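Local coordinates for DNA mismatch repair protein MutS (Thermus aquaticus, PDB 1EWQ) that takes part in DNA mismatch repair, binding mismatched duplex DNA and hydrolysing ATP weakly, at residues E278-R286 with R323-R334. Sequence-based numbering, arbitrary orientation.
Sequences ETRTAPGRR and RRLLYRLADLER
A bend at chi3 (-63°) turns the edge of the Arg286 guanidinium to the carboxylate of Asp331, whose CG stands anti to its backbone N (chi1 -176°); the two planes are 20° apart. Both terminal nitrogens converge on one oxygen, Arg286 NH1 lying 3.0 Å from Asp331 OD2 on the syn side, somewhat out of the carboxylate plane. Arg286 NH2 also reaches Glu333 OE1 at 3.0 Å, and a water bridges that oxygen to Arg286 NE. Asp331 OD1 accepts from Arg334 N at 2.9 Å, an N-cap bond, illustrating how one aspartate can cap its own helix and hold another. Arg286 NH1 sits 3.4 Å above the centre of the Arg334 guanidinium, the acids probably offsetting the like charges. With an alanine in place of Arg286, Asp331 and Glu333 would probably lose their shared cation. At the far end Arg323 NH1 donates to Glu278 O (2.9 Å); Arg280 crosses Arg323 at about a right angle, CB against Leu326 CB, NH1 weakly bonded to Arg323 O. Midway, Thr281 CG2 packs on Leu329 CB. Within MutS domain III, helix 282-293 and its preceding loop thus meet helices 316-326 and 332-340 and their connecting turn; helix 514-540 flanks them, Asp528 binding Thr281 OG1, and Ser151, after strand 143-149, binds Arg334.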
# COMPACT_ATOMS: atom_id res chain seq x y z
N GLU C 278 14.45 -7.23 22.44
CA GLU C 278 14.73 -8.66 22.29
C GLU C 278 13.85 -9.36 23.32
O GLU C 278 14.16 -10.46 23.80
CB GLU C 278 16.20 -8.96 22.56
CG GLU C 278 17.15 -8.15 21.72
CD GLU C 278 18.51 -8.80 21.59
OE1 GLU C 278 18.82 -9.69 22.42
OE2 GLU C 278 19.27 -8.43 20.67
N THR C 279 12.75 -8.69 23.65
CA THR C 279 11.80 -9.19 24.62
C THR C 279 11.18 -10.52 24.16
O THR C 279 11.01 -10.75 22.98
CB THR C 279 10.69 -8.14 24.85
OG1 THR C 279 9.87 -8.54 25.95
CG2 THR C 279 9.81 -8.00 23.63
N ARG C 280 10.86 -11.39 25.11
CA ARG C 280 10.29 -12.69 24.78
C ARG C 280 8.76 -12.76 24.85
O ARG C 280 8.15 -13.57 24.16
CB ARG C 280 10.91 -13.76 25.67
CG ARG C 280 12.35 -14.11 25.26
CD ARG C 280 12.34 -14.70 23.86
NE ARG C 280 13.65 -14.77 23.22
CZ ARG C 280 14.50 -15.79 23.34
NH1 ARG C 280 14.19 -16.84 24.09
NH2 ARG C 280 15.66 -15.75 22.69
N THR C 281 8.14 -11.89 25.64
CA THR C 281 6.69 -11.89 25.78
C THR C 281 6.05 -10.57 25.34
O THR C 281 6.71 -9.53 25.28
CB THR C 281 6.28 -12.14 27.22
OG1 THR C 281 6.72 -11.04 28.02
CG2 THR C 281 6.93 -13.42 27.74
N ALA C 282 4.75 -10.60 25.06
CA ALA C 282 4.06 -9.38 24.64
C ALA C 282 4.02 -8.38 25.80
O ALA C 282 4.29 -7.20 25.60
CB ALA C 282 2.64 -9.71 24.15
N PRO C 283 3.67 -8.83 27.02
CA PRO C 283 3.63 -7.91 28.18
C PRO C 283 4.98 -7.21 28.36
O PRO C 283 5.05 -6.05 28.76
CB PRO C 283 3.30 -8.84 29.34
CG PRO C 283 2.46 -9.92 28.70
CD PRO C 283 3.19 -10.18 27.39
N GLY C 284 6.05 -7.94 28.05
CA GLY C 284 7.39 -7.40 28.14
C GLY C 284 7.64 -6.38 27.06
O GLY C 284 8.17 -5.31 27.33
N ARG C 285 7.28 -6.69 25.82
CA ARG C 285 7.47 -5.72 24.74
C ARG C 285 6.69 -4.45 25.07
O ARG C 285 7.17 -3.34 24.83
CB ARG C 285 6.99 -6.27 23.40
CG ARG C 285 7.12 -5.26 22.26
CD ARG C 285 6.77 -5.85 20.90
NE ARG C 285 7.69 -6.92 20.53
CZ ARG C 285 7.57 -7.68 19.44
NH1 ARG C 285 6.57 -7.49 18.59
NH2 ARG C 285 8.44 -8.65 19.23
N ARG C 286 5.48 -4.62 25.60
CA ARG C 286 4.64 -3.47 25.96
C ARG C 286 5.26 -2.66 27.10
O ARG C 286 5.26 -1.42 27.06
CB ARG C 286 3.23 -3.93 26.34
CG ARG C 286 2.36 -4.41 25.14
CD ARG C 286 0.86 -4.47 25.52
NE ARG C 286 0.59 -5.43 26.58
CZ ARG C 286 0.34 -6.72 26.37
NH1 ARG C 286 0.31 -7.19 25.13
NH2 ARG C 286 0.16 -7.54 27.39
N ARG C 323 15.09 -16.59 29.60
CA ARG C 323 14.66 -16.26 28.24
C ARG C 323 14.14 -17.50 27.49
O ARG C 323 13.19 -17.42 26.71
CB ARG C 323 15.81 -15.59 27.47
CG ARG C 323 16.13 -14.16 27.95
CD ARG C 323 17.40 -13.56 27.33
NE ARG C 323 17.36 -13.53 25.87
CZ ARG C 323 16.52 -12.77 25.16
NH1 ARG C 323 15.65 -11.98 25.77
NH2 ARG C 323 16.54 -12.83 23.83
N ARG C 324 14.77 -18.65 27.74
CA ARG C 324 14.36 -19.90 27.10
C ARG C 324 12.94 -20.21 27.56
O ARG C 324 12.06 -20.51 26.75
CB ARG C 324 15.28 -21.05 27.55
CG ARG C 324 15.88 -21.87 26.42
CD ARG C 324 16.41 -23.22 26.94
NE ARG C 324 17.33 -23.05 28.06
CZ ARG C 324 18.53 -22.47 27.97
NH1 ARG C 324 18.96 -22.00 26.81
NH2 ARG C 324 19.28 -22.33 29.06
N LEU C 325 12.72 -20.13 28.87
CA LEU C 325 11.40 -20.42 29.45
C LEU C 325 10.34 -19.41 29.02
O LEU C 325 9.22 -19.81 28.68
CB LEU C 325 11.50 -20.50 30.98
CG LEU C 325 12.25 -21.75 31.48
CD1 LEU C 325 12.60 -21.61 32.95
CD2 LEU C 325 11.40 -23.00 31.23
N LEU C 326 10.68 -18.12 29.04
CA LEU C 326 9.74 -17.07 28.65
C LEU C 326 9.25 -17.24 27.21
O LEU C 326 8.12 -16.92 26.89
CB LEU C 326 10.38 -15.70 28.81
CG LEU C 326 10.65 -15.23 30.23
CD1 LEU C 326 11.31 -13.86 30.19
CD2 LEU C 326 9.33 -15.20 31.02
N TYR C 327 10.13 -17.74 26.35
CA TYR C 327 9.81 -17.94 24.95
C TYR C 327 8.47 -18.65 24.77
O TYR C 327 7.74 -18.39 23.82
CB TYR C 327 10.91 -18.77 24.28
CG TYR C 327 10.73 -18.98 22.80
CD1 TYR C 327 11.17 -18.03 21.87
CD2 TYR C 327 10.11 -20.12 22.32
CE1 TYR C 327 11.00 -18.23 20.50
CE2 TYR C 327 9.92 -20.32 20.95
CZ TYR C 327 10.37 -19.37 20.05
OH TYR C 327 10.20 -19.60 18.71
N ARG C 328 8.14 -19.56 25.69
CA ARG C 328 6.89 -20.29 25.58
C ARG C 328 5.76 -19.68 26.41
O ARG C 328 4.69 -20.28 26.51
CB ARG C 328 7.09 -21.76 26.01
CG ARG C 328 7.95 -22.60 25.07
CD ARG C 328 8.19 -24.00 25.65
NE ARG C 328 6.99 -24.84 25.68
CZ ARG C 328 6.58 -25.60 24.67
NH1 ARG C 328 7.27 -25.65 23.53
NH2 ARG C 328 5.47 -26.33 24.79
N LEU C 329 5.98 -18.50 26.98
CA LEU C 329 4.94 -17.88 27.81
C LEU C 329 3.90 -17.08 27.03
O LEU C 329 4.22 -16.12 26.33
CB LEU C 329 5.59 -16.98 28.86
CG LEU C 329 4.70 -16.65 30.06
CD1 LEU C 329 4.58 -17.90 30.92
CD2 LEU C 329 5.29 -15.50 30.87
N ALA C 330 2.64 -17.47 27.14
CA ALA C 330 1.58 -16.75 26.46
C ALA C 330 1.38 -15.39 27.16
O ALA C 330 2.00 -15.13 28.20
CB ALA C 330 0.28 -17.56 26.49
N ASP C 331 0.54 -14.54 26.58
CA ASP C 331 0.22 -13.21 27.12
C ASP C 331 -0.84 -13.39 28.23
O ASP C 331 -2.04 -13.37 27.95
CB ASP C 331 -0.34 -12.33 25.99
CG ASP C 331 -0.61 -10.89 26.42
OD1 ASP C 331 -0.83 -10.64 27.63
OD2 ASP C 331 -0.60 -10.01 25.54
N LEU C 332 -0.40 -13.56 29.47
CA LEU C 332 -1.32 -13.78 30.58
C LEU C 332 -2.17 -12.58 30.98
O LEU C 332 -3.21 -12.73 31.63
CB LEU C 332 -0.55 -14.30 31.79
CG LEU C 332 -0.27 -15.82 31.78
CD1 LEU C 332 0.29 -16.24 30.44
CD2 LEU C 332 0.68 -16.16 32.92
N GLU C 333 -1.73 -11.39 30.60
CA GLU C 333 -2.47 -10.18 30.90
C GLU C 333 -3.71 -10.10 30.00
O GLU C 333 -4.82 -9.85 30.48
CB GLU C 333 -1.57 -8.95 30.72
CG GLU C 333 -2.30 -7.62 30.78
CD GLU C 333 -1.35 -6.44 30.85
OE1 GLU C 333 -0.31 -6.46 30.15
OE2 GLU C 333 -1.65 -5.48 31.58
N ARG C 334 -3.53 -10.32 28.70
CA ARG C 334 -4.66 -10.30 27.78
C ARG C 334 -5.55 -11.53 27.97
O ARG C 334 -6.75 -11.50 27.70
CB ARG C 334 -4.18 -10.22 26.33
CG ARG C 334 -3.90 -8.80 25.90
CD ARG C 334 -3.39 -8.70 24.48
NE ARG C 334 -3.17 -7.30 24.11
CZ ARG C 334 -2.45 -6.90 23.07
NH1 ARG C 334 -1.87 -7.78 22.28
NH2 ARG C 334 -2.33 -5.61 22.81
O HOH W 1 3.41 -13.30 25.45
O HOH W 2 0.63 -4.17 29.04